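Local coordinates for uncharacterized protein DUF1285 (Shewanella baltica, PDB 2RA9) that is of unknown function but may take part in signal transduction, as a member of the DUF1285 family, whose fold carries repeated structural motifs, at residues Val24-Ile29 against Thr36-Ser41. Residues are numbered along the deposited sequence; the frame is centred on the assembly and turned at random.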
ATOM      1  N   VAL A  24      -6.292  21.841  -0.354  1.00 17.35           N
ATOM      2  CA  VAL A  24      -6.991  20.680  -0.896  1.00 14.91           C
ATOM      3  C   VAL A  24      -5.940  19.854  -1.659  1.00 12.69           C
ATOM      4  O   VAL A  24      -5.263  20.357  -2.549  1.00 13.17           O
ATOM      5  CB  VAL A  24      -8.122  21.072  -1.901  1.00 12.78           C
ATOM      6  CG1 VAL A  24      -8.746  19.845  -2.568  1.00 14.15           C
ATOM      7  CG2 VAL A  24      -9.170  21.877  -1.229  1.00 14.18           C
ATOM      8  N   PRO A  25      -5.755  18.579  -1.285  1.00 13.26           N
ATOM      9  CA  PRO A  25      -4.773  17.787  -2.055  1.00 10.83           C
ATOM     10  C   PRO A  25      -5.104  17.702  -3.539  1.00 11.38           C
ATOM     11  O   PRO A  25      -6.276  17.493  -3.899  1.00 12.73           O
ATOM     12  CB  PRO A  25      -4.861  16.415  -1.400  1.00 12.18           C
ATOM     13  CG  PRO A  25      -5.365  16.719   0.002  1.00 11.97           C
ATOM     14  CD  PRO A  25      -6.335  17.810  -0.184  1.00 12.00           C
ATOM     15  N   LEU A  26      -4.082  17.841  -4.382  1.00 10.77           N
ATOM     16  CA  LEU A  26      -4.284  17.712  -5.838  1.00 11.85           C
ATOM     17  C   LEU A  26      -4.265  16.280  -6.327  1.00 11.30           C
ATOM     18  O   LEU A  26      -4.769  15.975  -7.417  1.00 12.31           O
ATOM     19  CB  LEU A  26      -3.221  18.523  -6.613  1.00 12.70           C
ATOM     20  CG  LEU A  26      -3.182  20.029  -6.266  1.00 15.67           C
ATOM     21  CD1 LEU A  26      -2.187  20.788  -7.153  1.00 18.47           C
ATOM     22  CD2 LEU A  26      -4.581  20.626  -6.319  1.00 18.54           C
ATOM     23  N   PHE A  27      -3.654  15.401  -5.515  1.00 11.70           N
ATOM     24  CA  PHE A  27      -3.574  13.974  -5.806  1.00 10.63           C
ATOM     25  C   PHE A  27      -4.561  13.268  -4.897  1.00 11.00           C
ATOM     26  O   PHE A  27      -4.666  13.574  -3.698  1.00 11.29           O
ATOM     27  CB  PHE A  27      -2.167  13.435  -5.505  1.00 10.41           C
ATOM     28  CG  PHE A  27      -1.095  13.949  -6.441  1.00 10.76           C
ATOM     29  CD1 PHE A  27      -0.459  15.155  -6.206  1.00 10.71           C
ATOM     30  CD2 PHE A  27      -0.700  13.209  -7.537  1.00 11.17           C
ATOM     31  CE1 PHE A  27       0.508  15.641  -7.082  1.00 12.55           C
ATOM     32  CE2 PHE A  27       0.284  13.665  -8.415  1.00 12.10           C
ATOM     33  CZ  PHE A  27       0.902  14.869  -8.194  1.00 11.77           C
ATOM     34  N   ASP A  28      -5.271  12.296  -5.481  1.00 10.54           N
ATOM     35  CA  ASP A  28      -6.277  11.517  -4.775  1.00 10.42           C
ATOM     36  C   ASP A  28      -6.053  10.035  -5.068  1.00 10.91           C
ATOM     37  O   ASP A  28      -5.806   9.686  -6.225  1.00 11.89           O
ATOM     38  CB  ASP A  28      -7.698  11.912  -5.237  1.00 10.61           C
ATOM     39  CG  ASP A  28      -8.112  13.315  -4.804  1.00 14.25           C
ATOM     40  OD1 ASP A  28      -8.319  13.518  -3.598  1.00 16.96           O
ATOM     41  OD2 ASP A  28      -8.207  14.223  -5.646  1.00 17.42           O
ATOM     42  N   ILE A  29      -6.154   9.175  -4.041  1.00 10.24           N
ATOM     43  CA  ILE A  29      -6.120   7.731  -4.182  1.00 10.05           C
ATOM     44  C   ILE A  29      -7.443   7.193  -3.668  1.00 11.51           C
ATOM     45  O   ILE A  29      -7.817   7.429  -2.524  1.00 13.26           O
ATOM     46  CB  ILE A  29      -4.955   7.084  -3.423  1.00  9.29           C
ATOM     47  CG1 ILE A  29      -3.643   7.761  -3.788  1.00 10.31           C
ATOM     48  CG2 ILE A  29      -4.873   5.588  -3.735  1.00 10.93           C
ATOM     49  CD1 ILE A  29      -2.432   7.236  -3.053  1.00 11.20           C
ATOM     50  N   THR A  36      -5.732   9.782  -9.029  1.00 11.31           N
ATOM     51  CA  THR A  36      -5.953  10.932  -9.924  1.00 11.16           C
ATOM     52  C   THR A  36      -5.082  12.100  -9.525  1.00 11.24           C
ATOM     53  O   THR A  36      -4.654  12.198  -8.374  1.00 11.75           O
ATOM     54  CB  THR A  36      -7.413  11.390  -9.954  1.00 12.72           C
ATOM     55  OG1 THR A  36      -7.817  11.769  -8.648  1.00 14.88           O
ATOM     56  CG2 THR A  36      -8.314  10.317 -10.470  1.00 14.11           C
ATOM     57  N   TYR A  37      -4.843  12.975 -10.497  1.00 11.81           N
ATOM     58  CA  TYR A  37      -4.171  14.250 -10.302  1.00 11.78           C
ATOM     59  C   TYR A  37      -5.056  15.286 -10.968  1.00 11.60           C
ATOM     60  O   TYR A  37      -5.393  15.148 -12.133  1.00 12.61           O
ATOM     61  CB  TYR A  37      -2.810  14.251 -10.951  1.00 12.50           C
ATOM     62  CG  TYR A  37      -2.042  15.566 -10.838  1.00 12.93           C
ATOM     63  CD1 TYR A  37      -1.897  16.218  -9.632  1.00 14.33           C
ATOM     64  CD2 TYR A  37      -1.433  16.133 -11.957  1.00 16.86           C
ATOM     65  CE1 TYR A  37      -1.173  17.418  -9.522  1.00 16.14           C
ATOM     66  CE2 TYR A  37      -0.725  17.331 -11.861  1.00 19.45           C
ATOM     67  CZ  TYR A  37      -0.578  17.957 -10.638  1.00 19.79           C
ATOM     68  OH  TYR A  37       0.150  19.156 -10.500  1.00 23.80           O
ATOM     69  N   LEU A  38      -5.452  16.291 -10.202  1.00 13.24           N
ATOM     70  CA  LEU A  38      -6.359  17.343 -10.711  1.00 13.36           C
ATOM     71  C   LEU A  38      -7.622  16.729 -11.298  1.00 13.55           C
ATOM     72  O   LEU A  38      -8.211  17.264 -12.237  1.00 17.61           O
ATOM     73  CB  LEU A  38      -5.628  18.258 -11.718  1.00 14.55           C
ATOM     74  CG  LEU A  38      -4.575  19.127 -11.027  1.00 16.12           C
ATOM     75  CD1 LEU A  38      -3.660  19.760 -12.003  1.00 19.22           C
ATOM     76  CD2 LEU A  38      -5.299  20.178 -10.250  1.00 22.37           C
ATOM     77  N   GLY A  39      -8.056  15.613 -10.733  1.00 13.50           N
ATOM     78  CA  GLY A  39      -9.260  14.962 -11.192  1.00 14.42           C
ATOM     79  C   GLY A  39      -9.099  14.045 -12.386  1.00 15.63           C
ATOM     80  O   GLY A  39     -10.068  13.379 -12.789  1.00 20.30           O
ATOM     81  N   THR A  40      -7.884  13.985 -12.953  1.00 14.12           N
ATOM     82  CA  THR A  40      -7.586  13.126 -14.118  1.00 15.71           C
ATOM     83  C   THR A  40      -6.919  11.832 -13.675  1.00 14.01           C
ATOM     84  O   THR A  40      -5.960  11.853 -12.903  1.00 14.44           O
ATOM     85  CB  THR A  40      -6.720  13.886 -15.170  1.00 16.37           C
ATOM     86  OG1 THR A  40      -7.498  14.948 -15.737  1.00 20.10           O
ATOM     87  CG2 THR A  40      -6.233  12.983 -16.294  1.00 17.81           C
ATOM     88  N   SER A  41      -7.385  10.713 -14.206  1.00 16.06           N
ATOM     89  CA  SER A  41      -6.773   9.414 -13.955  1.00 14.17           C
ATOM     90  C   SER A  41      -5.315   9.354 -14.341  1.00 14.09           C
ATOM     91  O   SER A  41      -4.941   9.751 -15.448  1.00 16.83           O
ATOM     92  CB  SER A  41      -7.533   8.341 -14.716  1.00 16.63           C
ATOM     93  OG  SER A  41      -6.963   7.070 -14.476  1.00 21.18           O
TER
HETATM   94  O   HOH W   1      -7.131  14.511  -8.151  1.00 14.25           O
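Phe27 and Tyr37 form an offset stack on one face of an antiparallel beta hairpin, their ring centroids 4.3 Å apart and their planes inclined by 23°. Tyr37 CD1 sits over the middle of the Phe27 ring, 3.4 Å from CZ; with CG anti to the backbone N (chi1 178°), the tyrosine ring is carried across to Phe27, its cross-strand partner in a non-hydrogen-bonded pair. Phe50 meets Phe27 edge-to-face. An alanine at Phe27 would strip the Tyr37 ring of its stacking partner and is likely to leave it freer to turn, with a gap opened beside Phe50. Apolar contact continues at the hairpin end away from its connecting loop, where Leu26 CB touches Tyr37 CE1 at 3.7 Å and Leu26 and Leu38 run side by side. Backbone bonds fix the register: Asp28 N to Thr36 O at 3.0 Å, Thr36 N to Asp28 O at 2.8 Å, and Leu38 N to Leu26 O at 2.9 Å. Phe27 and Ile29 also bond to Gln73 of strand 69-74, joining the hairpin to the mixed sheet of the N-terminal family region. One water gives its hydrogens to Asp28 OD2 (2.7 Å) and Leu26 O and accepts from Thr36 OG1 and Gly39 N, tying the type I' turn Tyr37-Thr40 to the first strand. The aromatic pair thus packs toward helix 44-51, while the other face carries water-bridged Asp28 and Thr36 beside the leucines.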